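Local coordinates for protein oxidase/hydroxylase (Streptomyces hygroscopicus subsp. hygroscopicus, PDB 4XCB) that binds nickel, 2-oxoglutarate and hygromycin B in a double-stranded beta-helix and is probably a 2-oxoglutarate-dependent dioxygenase of orthosomycin biosynthesis, at residues E33-E38 and V143-I148; P56-P59 and V64-R67; G154-V159 and D199-N204; R9-I14 and G19-P24. One frame throughout, in Å; residues are numbered along the deposited sequence.

Interaction 1: residues E33-E38 and V143-I148; sequences ESFRSE and VYLSDI. With AKG (2-oxoglutaric acid), chain F.
Arg36, on helix 29-40, reaches along the flank of Leu145 to the backbone carbonyl where strand 139-144 has just ended. Its CB is still too distant to touch the opposite segment, but CG is anti to the carbonyl carbon (chi1 -67°), and the chain then runs extended to NE. Arg36 CG passes 4.3 Å from Leu145 CB, and Arg36 CD lies 4.1 Å from Leu145 O. There the guanidinium turns its NE side to the carbonyl: NE donates to Leu145 O at 2.9 Å and NH2 to the same Leu145 O at 3.0 Å. Both bonds are bent, as a side-on grip on a single atom requires. The oxygen lies near the guanidinium plane; NE approaches within the carbonyl plane, whereas NH2 comes in above it. NH2 also meets Ser146 CA at the edge of the group. A leucine here would probably leave Leu145 O without both of these donors and the strand's exit less firmly tied to the helix. In the double-stranded beta-helix of this PhyH-family, cupin-clan protein, the contact attaches an outer helix to the end of a strand of the larger sheet. The preceding residue, Phe35, meets Leu145 through CB, 3.8 Å from Leu145 CD1, and Leu145 CD2 sits at the edge of the Phe35 ring, the two side chains crossing at about a right angle. Tyr144 points elsewhere, into the cosubstrate pocket: its OH donates to O3 of 2-oxoglutarate at 2.6 Å, the oxygen lying in the ring plane, while Tyr92 and Arg220 bind the same ligand.

Interaction 2: residues P56-P59 and V64-R67; sequences PDLP and VFAR
The Phe65 ring receives Leu58 on one face, with Leu58 CD1 standing over its centre, 4.2 Å from the Phe65 ring centroid and only 10° off the normal, a CH-pi contact. Leu58 CD2 lies over the CD2-CE2 side of the same face, 3.7 Å from Phe65 CD2. The ring is also packed by Glu38 and Leu39 of helix 29-40. The two side chains are already close at their roots, Leu58 CB and Phe65 CB being 3.6 Å apart, and from there they cross obliquely. Phe65 has CG anti to its carbonyl carbon (chi1 -71°), and its ring lies with one face against Leu58. The backbones come together too, with Pro59 CA and Ala66 CA 3.9 Å apart. Pro59 O lies 3.5 Å from Ala66 CB, and Pro59 also packs on Arg246 of the second subunit.

Asp57 is the N-cap of the first helix, although its bond to Ala60 N is weak, and Ser62 OG, just before the second helix, accepts from Phe65 N. Two short consecutive helices, 58-61 and 63-69, thus pack together where the chain passes from one to the other, their apolar side against helix 29-40 and strand 220-229 of the double-stranded beta-helix.

Interaction 3: residues G154-V159 and D199-N204; sequences GSFCYV and DVLLLN
Phe156 and Leu201 meet ring to methyl between the two sheets: Leu201 CD1 sits over the middle of one Phe156 face, 3.8 Å from the ring centroid and 8° off its normal, a nearly ideal CH-pi geometry. Leu201 CD1 is almost evenly placed over the ring, 3.9 Å from Phe156 CG. Phe156 holds CG trans to its amide nitrogen (chi1 -179°), which sends the ring straight off strand 156-159 toward the opposite sheet. Leu201 is likewise trans (chi1 -163°) and stays extended through its second torsion, so that CD1 becomes the foremost atom. Leu203, two residues on, shares the first torsion but bends at the second, bringing CD1 to 4.0 Å from Phe156 CZ and CD2 to 4.2 Å from Phe156 CE2, in an oblique approach at the ring's far end. Replacing Phe156 with alanine would probably open a gap in front of the methyls of Leu201 and Leu203 and leave 2-oxoglutarate, which the ring touches, without one of its packing contacts. The backbones remain well apart, with 9.7 Å between CA of Phe156 and CA of Leu201, so side chains alone bridge them. Strand 156-159 runs between strands 209-211 and 190-193 in the smaller sheet of the double-stranded beta-helix; strand 200-204 lies between 20-23 and 139-144 in the larger one, with Leu202 on its other side packed against helix 72-82.

Interaction 4: residues R9-I14 and G19-P24; sequences REQLYI and GFLVIP
Leu21 forks between Gln11 and Ile14, fastening helix 9-18 to the strand that follows it, 20-23, which within this chain forms an edge of the larger sheet of the double-stranded beta-helix. The helix and strand segments run at 137° to each other, their axes approaching to 8.1 Å. With CG opposite the backbone nitrogen (chi1 179°), Leu21 projects from the strand at the helix and spreads its two methyls along it. CD2 of Leu21 lies 3.7 Å from Gln11 CB. Leu21 CD2 also lies close to CG, CD and NE2 of Gln11, the two side chains crossing at about a right angle. CD1 of Leu21 takes the other prong, 3.8 Å from Ile14 CG2. Gln11 and Ile14, three residues apart, stand on one side of the helix, so a single leucine can fill the groove between them. The Ile14 carbonyl is hydrogen-bonded by Thr18 OG1 near the helix end, and Gly19, with positive phi (89°), is the first residue beyond the helix, with strand 20-23 following at once. Leu7 packs on Leu21 as well. The helix meets the third subunit, where Leu12 packs on Phe167 of that chain. At its polar end Gln11 is fixed twice: OE1 accepts from Thr8 N, and a water bridges to the strand, accepting from Gln11 NE2 at 3.0 Å and donating to Val22 O at 2.7 Å.

Along the chain, interaction 4 comes first; interaction 1 then closes a long loop with interaction 2 nested inside it, and interaction 3 follows. Interactions 1, 3 and 4 all reach the six-stranded sheet, in which 20-23, 200-204 and 139-144 are successive neighbours. Interactions 3 and 4, with centres 12 Å apart, are joined by probable backbone hydrogen bonds such as Leu202 N to Leu21 O; the centres of interactions 1 and 3 are 16 Å apart, though their residues touch, with Tyr144 and Phe156 both in the 2-oxoglutarate pocket. Interaction 2 touches interaction 1 through Phe65; its centre is 25 Å from that of interaction 4. Helices thus pack on a sheet that carries Tyr144 to that pocket.

Interaction 1: residues E33-E38 and V143-I148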
loop_
_atom_site.group_PDB
_atom_site.type_symbol
_atom_site.label_atom_id
_atom_site.label_comp_id
_atom_site.label_asym_id
_atom_site.label_seq_id
_atom_site.Cartn_x
_atom_site.Cartn_y
_atom_site.Cartn_z
ATOM N N GLU A 33 5.109 39.814 -16.139
ATOM C CA GLU A 33 4.496 40.929 -16.852
ATOM C C GLU A 33 3.930 40.502 -18.208
ATOM O O GLU A 33 2.831 40.917 -18.579
ATOM C CB GLU A 33 5.503 42.062 -17.038
ATOM C CD GLU A 33 6.789 43.945 -15.971
ATOM O OE2 GLU A 33 7.708 44.033 -15.133
ATOM N N SER A 34 4.673 39.665 -18.930
ATOM C CA SER A 34 4.225 39.135 -20.215
ATOM C C SER A 34 2.945 38.317 -20.058
ATOM O O SER A 34 2.022 38.421 -20.863
ATOM C CB SER A 34 5.328 38.282 -20.843
ATOM O OG SER A 34 4.835 37.523 -21.929
ATOM N N PHE A 35 2.890 37.496 -19.012
ATOM C CA PHE A 35 1.711 36.664 -18.792
ATOM C C PHE A 35 0.490 37.517 -18.397
ATOM O O PHE A 35 -0.619 37.288 -18.873
ATOM C CB PHE A 35 1.998 35.615 -17.712
ATOM C CG PHE A 35 3.116 34.662 -18.053
ATOM C CD1 PHE A 35 3.338 34.239 -19.349
ATOM C CD2 PHE A 35 3.935 34.178 -17.053
ATOM C CE1 PHE A 35 4.364 33.338 -19.645
ATOM C CE2 PHE A 35 4.962 33.290 -17.340
ATOM C CZ PHE A 35 5.183 32.878 -18.631
ATOM N N ARG A 36 0.693 38.494 -17.521
ATOM C CA ARG A 36 -0.388 39.397 -17.133
ATOM C C ARG A 36 -0.947 40.158 -18.327
ATOM O O ARG A 36 -2.159 40.250 -18.501
ATOM C CB ARG A 36 0.092 40.400 -16.097
ATOM C CG ARG A 36 0.451 39.820 -14.765
ATOM C CD ARG A 36 1.044 40.941 -13.933
ATOM N NE ARG A 36 1.188 40.599 -12.534
ATOM C CZ ARG A 36 2.104 41.152 -11.747
ATOM N NH1 ARG A 36 2.944 42.043 -12.257
ATOM N NH2 ARG A 36 2.192 40.816 -10.464
ATOM N N SER A 37 -0.051 40.715 -19.139
ATOM C CA SER A 37 -0.460 41.447 -20.336
ATOM C C SER A 37 -1.319 40.596 -21.247
ATOM O O SER A 37 -2.348 41.050 -21.745
ATOM C CB SER A 37 0.757 41.942 -21.118
ATOM O OG SER A 37 0.376 42.326 -22.438
ATOM N N GLU A 38 -0.887 39.358 -21.473
ATOM C CA GLU A 38 -1.614 38.453 -22.349
ATOM C C GLU A 38 -3.016 38.157 -21.800
ATOM O O GLU A 38 -3.995 38.230 -22.538
ATOM C CB GLU A 38 -0.829 37.159 -22.557
ATOM C CG GLU A 38 -1.454 36.221 -23.589
ATOM C CD GLU A 38 -1.126 36.587 -25.037
ATOM O OE1 GLU A 38 -0.751 37.742 -25.312
ATOM O OE2 GLU A 38 -1.241 35.705 -25.909
ATOM N N VAL A 143 0.912 28.618 -11.516
ATOM C CA VAL A 143 1.803 29.744 -11.704
ATOM C C VAL A 143 1.115 31.014 -11.200
ATOM O O VAL A 143 0.191 31.548 -11.832
ATOM C CB VAL A 143 2.197 29.914 -13.190
ATOM C CG1 VAL A 143 3.191 31.074 -13.320
ATOM C CG2 VAL A 143 2.756 28.606 -13.759
ATOM N N TYR A 144 1.559 31.505 -10.051
ATOM C CA TYR A 144 0.926 32.685 -9.486
ATOM C C TYR A 144 1.456 33.946 -10.138
ATOM O O TYR A 144 2.658 34.080 -10.378
ATOM C CB TYR A 144 1.132 32.734 -7.972
ATOM C CG TYR A 144 0.303 31.714 -7.235
ATOM C CD1 TYR A 144 0.829 30.463 -6.921
ATOM C CD2 TYR A 144 -1.020 31.985 -6.887
ATOM C CE1 TYR A 144 0.066 29.517 -6.255
ATOM C CE2 TYR A 144 -1.795 31.034 -6.223
ATOM C CZ TYR A 144 -1.244 29.809 -5.911
ATOM O OH TYR A 144 -2.008 28.869 -5.242
ATOM N N LEU A 145 0.547 34.863 -10.432
ATOM C CA LEU A 145 0.898 36.087 -11.134
ATOM C C LEU A 145 0.562 37.290 -10.276
ATOM O O LEU A 145 0.480 38.411 -10.777
ATOM C CB LEU A 145 0.161 36.178 -12.473
ATOM C CG LEU A 145 0.419 35.067 -13.492
ATOM C CD1 LEU A 145 -0.392 35.295 -14.771
ATOM C CD2 LEU A 145 1.902 34.949 -13.788
ATOM N N SER A 146 0.343 37.050 -8.984
ATOM C CA SER A 146 0.215 38.135 -8.016
ATOM C C SER A 146 0.714 37.650 -6.662
ATOM O O SER A 146 0.860 36.451 -6.445
ATOM C CB SER A 146 -1.228 38.633 -7.922
ATOM O OG SER A 146 -2.118 37.627 -7.467
ATOM N N ASP A 147 0.993 38.591 -5.766
ATOM C CA ASP A 147 1.463 38.264 -4.430
ATOM C C ASP A 147 0.288 37.926 -3.536
ATOM O O ASP A 147 -0.725 38.630 -3.530
ATOM C CB ASP A 147 2.236 39.426 -3.813
ATOM C CG ASP A 147 3.566 39.679 -4.485
ATOM O OD1 ASP A 147 4.182 40.718 -4.161
ATOM O OD2 ASP A 147 4.009 38.865 -5.320
ATOM N N ILE A 148 0.434 36.848 -2.774
ATOM C CA ILE A 148 -0.581 36.422 -1.832
ATOM C C ILE A 148 0.141 36.175 -0.505
ATOM O O ILE A 148 0.764 35.131 -0.296
ATOM C CB ILE A 148 -1.331 35.158 -2.336
ATOM C CG1 ILE A 148 -1.901 35.396 -3.738
ATOM C CG2 ILE A 148 -2.437 34.794 -1.364
ATOM C CD1 ILE A 148 -2.486 34.150 -4.395
HETATM C C1 AKG F . -7.919 25.081 -8.337
HETATM O O1 AKG F . -8.370 23.893 -8.332
HETATM O O2 AKG F . -8.069 25.826 -9.352
HETATM C C2 AKG F . -7.194 25.607 -7.128
HETATM O O5 AKG F . -6.969 24.823 -6.225
HETATM C C3 AKG F . -6.810 27.076 -7.050
HETATM C C4 AKG F . -5.687 27.359 -6.082
HETATM C C5 AKG F . -5.564 28.859 -5.859
HETATM O O3 AKG F . -4.597 29.318 -5.189
HETATM O O4 AKG F . -6.431 29.632 -6.349
#

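Interaction 2: residues P56-P59 and V64-R67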
loop_
_atom_site.group_PDB
_atom_site.type_symbol
_atom_site.label_atom_id
_atom_site.label_comp_id
_atom_site.label_asym_id
_atom_site.label_seq_id
_atom_site.Cartn_x
_atom_site.Cartn_y
_atom_site.Cartn_z
ATOM N N PRO A 56 -10.849 29.892 -19.766
ATOM C CA PRO A 56 -11.105 28.448 -19.770
ATOM C C PRO A 56 -10.054 27.541 -20.415
ATOM O O PRO A 56 -9.892 26.402 -19.957
ATOM C CB PRO A 56 -12.427 28.339 -20.536
ATOM C CG PRO A 56 -12.476 29.533 -21.379
ATOM C CD PRO A 56 -11.819 30.628 -20.595
ATOM N N ASP A 57 -9.372 27.999 -21.457
ATOM C CA ASP A 57 -8.438 27.115 -22.160
ATOM C C ASP A 57 -7.279 27.936 -22.691
ATOM O O ASP A 57 -7.259 28.325 -23.853
ATOM C CB ASP A 57 -9.151 26.362 -23.297
ATOM C CG ASP A 57 -8.298 25.260 -23.910
ATOM O OD1 ASP A 57 -7.072 25.236 -23.677
ATOM O OD2 ASP A 57 -8.858 24.415 -24.651
ATOM N N LEU A 58 -6.315 28.218 -21.826
ATOM C CA LEU A 58 -5.246 29.131 -22.195
ATOM C C LEU A 58 -4.340 28.622 -23.322
ATOM O O LEU A 58 -3.940 29.416 -24.165
ATOM C CB LEU A 58 -4.407 29.478 -20.960
ATOM C CG LEU A 58 -5.098 30.448 -20.003
ATOM C CD1 LEU A 58 -4.240 30.651 -18.777
ATOM C CD2 LEU A 58 -5.361 31.770 -20.664
ATOM N N PRO A 59 -3.999 27.319 -23.347
ATOM C CA PRO A 59 -3.093 26.948 -24.441
ATOM C C PRO A 59 -3.759 27.028 -25.817
ATOM O O PRO A 59 -3.062 27.254 -26.801
ATOM C CB PRO A 59 -2.701 25.505 -24.095
ATOM C CG PRO A 59 -2.869 25.423 -22.618
ATOM C CD PRO A 59 -4.078 26.257 -22.328
ATOM N N VAL A 64 1.364 32.123 -26.219
ATOM C CA VAL A 64 2.160 32.374 -25.030
ATOM C C VAL A 64 1.897 31.316 -23.976
ATOM O O VAL A 64 2.831 30.778 -23.378
ATOM C CB VAL A 64 1.866 33.765 -24.435
ATOM C CG1 VAL A 64 2.387 33.871 -23.006
ATOM C CG2 VAL A 64 2.469 34.835 -25.320
ATOM N N PHE A 65 0.627 31.010 -23.754
ATOM C CA PHE A 65 0.301 30.033 -22.738
ATOM C C PHE A 65 0.432 28.607 -23.252
ATOM O O PHE A 65 0.665 27.694 -22.460
ATOM C CB PHE A 65 -1.081 30.320 -22.170
ATOM C CG PHE A 65 -1.100 31.550 -21.316
ATOM C CD1 PHE A 65 -0.314 31.610 -20.171
ATOM C CD2 PHE A 65 -1.861 32.658 -21.657
ATOM C CE1 PHE A 65 -0.297 32.741 -19.386
ATOM C CE2 PHE A 65 -1.851 33.797 -20.860
ATOM C CZ PHE A 65 -1.065 33.838 -19.735
ATOM N N ALA A 66 0.339 28.422 -24.566
ATOM C CA ALA A 66 0.714 27.139 -25.152
ATOM C C ALA A 66 2.173 26.819 -24.840
ATOM O O ALA A 66 2.512 25.684 -24.509
ATOM C CB ALA A 66 0.483 27.137 -26.665
ATOM N N ARG A 67 3.036 27.830 -24.932
ATOM C CA ARG A 67 4.457 27.637 -24.666
ATOM C C ARG A 67 4.717 27.469 -23.177
ATOM O O ARG A 67 5.562 26.660 -22.778
ATOM C CB ARG A 67 5.278 28.800 -25.227
ATOM C CG ARG A 67 5.322 28.789 -26.763
ATOM C CD ARG A 67 6.349 29.757 -27.312
ATOM N NE ARG A 67 5.915 31.134 -27.149
ATOM C CZ ARG A 67 5.149 31.774 -28.029
ATOM N NH1 ARG A 67 4.746 31.157 -29.134
ATOM N NH2 ARG A 67 4.791 33.026 -27.804
#

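Interaction 3: residues G154-V159 and D199-N204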
loop_
_atom_site.group_PDB
_atom_site.type_symbol
_atom_site.label_atom_id
_atom_site.label_comp_id
_atom_site.label_asym_id
_atom_site.label_seq_id
_atom_site.Cartn_x
_atom_site.Cartn_y
_atom_site.Cartn_z
ATOM N N GLY A 154 -6.569 35.820 0.234
ATOM C CA GLY A 154 -7.143 34.602 -0.309
ATOM C C GLY A 154 -6.075 33.543 -0.474
ATOM O O GLY A 154 -5.961 32.899 -1.524
ATOM N N SER A 155 -5.276 33.341 0.564
ATOM C CA SER A 155 -4.191 32.379 0.464
ATOM C C SER A 155 -4.708 30.979 0.202
ATOM O O SER A 155 -5.761 30.582 0.698
ATOM C CB SER A 155 -3.334 32.381 1.729
ATOM O OG SER A 155 -4.101 32.034 2.873
ATOM N N PHE A 156 -3.954 30.262 -0.614
ATOM C CA PHE A 156 -4.080 28.824 -0.748
ATOM C C PHE A 156 -4.086 28.207 0.647
ATOM O O PHE A 156 -3.335 28.642 1.527
ATOM C CB PHE A 156 -2.921 28.300 -1.594
ATOM C CG PHE A 156 -2.940 26.822 -1.838
ATOM C CD1 PHE A 156 -2.377 25.951 -0.922
ATOM C CD2 PHE A 156 -3.470 26.317 -3.009
ATOM C CE1 PHE A 156 -2.372 24.597 -1.155
ATOM C CE2 PHE A 156 -3.465 24.959 -3.256
ATOM C CZ PHE A 156 -2.919 24.101 -2.329
ATOM N N CYS A 157 -4.958 27.233 0.862
ATOM C CA CYS A 157 -4.936 26.480 2.107
ATOM C C CYS A 157 -5.195 25.009 1.837
ATOM O O CYS A 157 -5.776 24.640 0.815
ATOM C CB CYS A 157 -5.952 27.033 3.120
ATOM S SG CYS A 157 -7.654 27.153 2.598
ATOM N N TYR A 158 -4.770 24.176 2.772
ATOM C CA TYR A 158 -4.846 22.737 2.592
ATOM C C TYR A 158 -4.998 22.033 3.934
ATOM O O TYR A 158 -4.575 22.546 4.985
ATOM C CB TYR A 158 -3.591 22.215 1.878
ATOM C CG TYR A 158 -2.354 22.407 2.711
ATOM C CD1 TYR A 158 -1.739 23.657 2.792
ATOM C CD2 TYR A 158 -1.834 21.370 3.480
ATOM C CE1 TYR A 158 -0.632 23.857 3.581
ATOM C CE2 TYR A 158 -0.716 21.563 4.270
ATOM C CZ TYR A 158 -0.123 22.813 4.318
ATOM O OH TYR A 158 0.985 23.029 5.097
ATOM N N VAL A 159 -5.592 20.852 3.900
ATOM C CA VAL A 159 -5.680 20.035 5.105
ATOM C C VAL A 159 -4.454 19.136 5.183
ATOM O O VAL A 159 -4.213 18.334 4.283
ATOM C CB VAL A 159 -6.982 19.229 5.116
ATOM C CG1 VAL A 159 -7.033 18.255 6.316
ATOM C CG2 VAL A 159 -8.179 20.183 5.069
ATOM N N ASP A 199 6.177 32.564 -8.493
ATOM C CA ASP A 199 6.310 31.266 -7.838
ATOM C C ASP A 199 5.443 30.217 -8.523
ATOM O O ASP A 199 4.399 30.538 -9.093
ATOM C CB ASP A 199 5.887 31.329 -6.368
ATOM C CG ASP A 199 6.804 32.175 -5.505
ATOM O OD1 ASP A 199 7.908 32.562 -5.954
ATOM O OD2 ASP A 199 6.413 32.421 -4.337
ATOM N N VAL A 200 5.862 28.962 -8.419
ATOM C CA VAL A 200 5.073 27.825 -8.891
ATOM C C VAL A 200 4.676 26.968 -7.684
ATOM O O VAL A 200 5.529 26.615 -6.879
ATOM C CB VAL A 200 5.863 26.974 -9.884
ATOM C CG1 VAL A 200 5.104 25.702 -10.226
ATOM C CG2 VAL A 200 6.151 27.776 -11.164
ATOM N N LEU A 201 3.391 26.643 -7.565
ATOM C CA LEU A 201 2.961 25.634 -6.603
ATOM C C LEU A 201 2.653 24.354 -7.397
ATOM O O LEU A 201 1.728 24.316 -8.216
ATOM C CB LEU A 201 1.753 26.127 -5.781
ATOM C CG LEU A 201 1.368 25.417 -4.470
ATOM C CD1 LEU A 201 0.432 26.302 -3.662
ATOM C CD2 LEU A 201 0.693 24.052 -4.740
ATOM N N LEU A 202 3.471 23.330 -7.159
ATOM C CA LEU A 202 3.297 22.002 -7.746
ATOM C C LEU A 202 2.392 21.217 -6.803
ATOM O O LEU A 202 2.719 21.074 -5.631
ATOM C CB LEU A 202 4.648 21.310 -7.900
ATOM C CG LEU A 202 4.741 19.965 -8.619
ATOM C CD1 LEU A 202 4.565 20.173 -10.109
ATOM C CD2 LEU A 202 6.080 19.309 -8.352
ATOM N N LEU A 203 1.280 20.687 -7.315
ATOM C CA LEU A 203 0.211 20.189 -6.449
ATOM C C LEU A 203 -0.246 18.778 -6.822
ATOM O O LEU A 203 -0.639 18.526 -7.952
ATOM C CB LEU A 203 -0.979 21.145 -6.518
ATOM C CG LEU A 203 -2.262 20.791 -5.773
ATOM C CD1 LEU A 203 -1.981 20.711 -4.278
ATOM C CD2 LEU A 203 -3.320 21.847 -6.055
ATOM N N ASN A 204 -0.189 17.867 -5.863
ATOM C CA ASN A 204 -0.846 16.561 -5.965
ATOM C C ASN A 204 -2.344 16.756 -5.795
ATOM O O ASN A 204 -2.787 17.177 -4.728
ATOM C CB ASN A 204 -0.303 15.622 -4.876
ATOM C CG ASN A 204 -0.804 14.184 -5.022
ATOM O OD1 ASN A 204 -1.821 13.933 -5.654
ATOM N ND2 ASN A 204 -0.083 13.236 -4.415
#

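Interaction 4: residues R9-I14 and G19-P24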
loop_
_atom_site.group_PDB
_atom_site.type_symbol
_atom_site.label_atom_id
_atom_site.label_comp_id
_atom_site.label_asym_id
_atom_site.label_seq_id
_atom_site.Cartn_x
_atom_site.Cartn_y
_atom_site.Cartn_z
ATOM N N ARG A 9 16.496 16.092 -3.386
ATOM C CA ARG A 9 16.053 15.092 -2.417
ATOM C C ARG A 9 15.061 15.713 -1.439
ATOM O O ARG A 9 14.014 15.128 -1.129
ATOM C CB ARG A 9 17.251 14.506 -1.651
ATOM C CG ARG A 9 18.082 13.494 -2.422
ATOM C CD ARG A 9 17.268 12.257 -2.757
ATOM N NE ARG A 9 16.864 12.229 -4.160
ATOM C CZ ARG A 9 16.102 11.283 -4.701
ATOM N NH1 ARG A 9 15.650 10.287 -3.952
ATOM N NH2 ARG A 9 15.789 11.334 -5.991
ATOM N N GLU A 10 15.382 16.916 -0.976
ATOM C CA GLU A 10 14.535 17.595 -0.021
ATOM C C GLU A 10 13.200 18.005 -0.642
ATOM O O GLU A 10 12.157 17.881 -0.004
ATOM C CB GLU A 10 15.249 18.820 0.541
ATOM C CG GLU A 10 14.497 19.488 1.653
ATOM C CD GLU A 10 15.271 20.639 2.253
ATOM O OE1 GLU A 10 16.383 20.402 2.775
ATOM O OE2 GLU A 10 14.765 21.778 2.192
ATOM N N GLN A 11 13.228 18.490 -1.883
ATOM C CA GLN A 11 12.000 18.878 -2.575
ATOM C C GLN A 11 11.085 17.670 -2.784
ATOM O O GLN A 11 9.876 17.770 -2.565
ATOM C CB GLN A 11 12.322 19.541 -3.917
ATOM C CG GLN A 11 12.790 20.979 -3.778
ATOM C CD GLN A 11 13.191 21.604 -5.115
ATOM O OE1 GLN A 11 13.971 21.026 -5.873
ATOM N NE2 GLN A 11 12.653 22.791 -5.404
ATOM N N LEU A 12 11.650 16.539 -3.201
ATOM C CA LEU A 12 10.868 15.300 -3.295
ATOM C C LEU A 12 10.300 14.890 -1.940
ATOM O O LEU A 12 9.147 14.449 -1.850
ATOM C CB LEU A 12 11.711 14.161 -3.870
ATOM C CG LEU A 12 12.096 14.320 -5.337
ATOM C CD1 LEU A 12 13.197 13.353 -5.715
ATOM C CD2 LEU A 12 10.864 14.085 -6.198
ATOM N N TYR A 13 11.110 15.032 -0.889
ATOM C CA TYR A 13 10.657 14.645 0.446
ATOM C C TYR A 13 9.444 15.461 0.832
ATOM O O TYR A 13 8.445 14.921 1.315
ATOM C CB TYR A 13 11.753 14.837 1.497
ATOM C CG TYR A 13 11.308 14.434 2.892
ATOM C CD1 TYR A 13 11.547 13.145 3.370
ATOM C CD2 TYR A 13 10.650 15.327 3.725
ATOM C CE1 TYR A 13 11.150 12.778 4.653
ATOM C CE2 TYR A 13 10.243 14.965 4.988
ATOM C CZ TYR A 13 10.492 13.690 5.443
ATOM O OH TYR A 13 10.078 13.361 6.713
ATOM N N ILE A 14 9.547 16.768 0.625
ATOM C CA ILE A 14 8.470 17.690 0.937
ATOM C C ILE A 14 7.231 17.435 0.077
ATOM O O ILE A 14 6.118 17.429 0.591
ATOM C CB ILE A 14 8.962 19.141 0.785
ATOM C CG1 ILE A 14 10.029 19.399 1.851
ATOM C CG2 ILE A 14 7.818 20.132 0.911
ATOM C CD1 ILE A 14 10.728 20.727 1.718
ATOM N N GLY A 19 2.167 16.834 -0.084
ATOM C CA GLY A 19 1.263 16.821 -1.223
ATOM C C GLY A 19 1.431 18.011 -2.145
ATOM O O GLY A 19 0.698 18.145 -3.105
ATOM N N PHE A 20 2.370 18.892 -1.833
ATOM C CA PHE A 20 2.622 20.014 -2.720
ATOM C C PHE A 20 4.031 20.514 -2.514
ATOM O O PHE A 20 4.742 20.056 -1.620
ATOM C CB PHE A 20 1.599 21.139 -2.507
ATOM C CG PHE A 20 1.746 21.868 -1.209
ATOM C CD1 PHE A 20 1.296 21.309 -0.022
ATOM C CD2 PHE A 20 2.301 23.129 -1.182
ATOM C CE1 PHE A 20 1.414 22.004 1.175
ATOM C CE2 PHE A 20 2.425 23.823 0.012
ATOM C CZ PHE A 20 1.984 23.255 1.188
ATOM N N LEU A 21 4.451 21.417 -3.384
ATOM C CA LEU A 21 5.776 21.991 -3.296
ATOM C C LEU A 21 5.739 23.387 -3.879
ATOM O O LEU A 21 5.282 23.594 -5.009
ATOM C CB LEU A 21 6.813 21.119 -4.000
ATOM C CG LEU A 21 8.208 21.725 -3.929
ATOM C CD1 LEU A 21 8.790 21.578 -2.498
ATOM C CD2 LEU A 21 9.119 21.111 -4.985
ATOM N N VAL A 22 6.175 24.364 -3.088
ATOM C CA VAL A 22 6.285 25.723 -3.581
ATOM C C VAL A 22 7.693 25.921 -4.103
ATOM O O VAL A 22 8.674 25.734 -3.367
ATOM C CB VAL A 22 5.969 26.768 -2.504
ATOM C CG1 VAL A 22 6.418 28.140 -2.969
ATOM C CG2 VAL A 22 4.478 26.768 -2.186
ATOM N N ILE A 23 7.786 26.255 -5.388
ATOM C CA ILE A 23 9.072 26.496 -6.019
ATOM C C ILE A 23 9.159 27.989 -6.260
ATOM O O ILE A 23 8.439 28.528 -7.094
ATOM C CB ILE A 23 9.233 25.708 -7.330
ATOM C CG1 ILE A 23 8.844 24.240 -7.124
ATOM C CG2 ILE A 23 10.662 25.812 -7.830
ATOM C CD1 ILE A 23 9.063 23.368 -8.357
ATOM N N PRO A 24 10.008 28.682 -5.490
ATOM C CA PRO A 24 10.017 30.140 -5.563
ATOM C C PRO A 24 10.731 30.708 -6.792
ATOM O O PRO A 24 11.731 30.156 -7.260
ATOM C CB PRO A 24 10.760 30.541 -4.283
ATOM C CG PRO A 24 11.690 29.414 -4.046
ATOM C CD PRO A 24 10.943 28.175 -4.465
HETATM O O HOH W 1 11.085 24.447 -3.477
#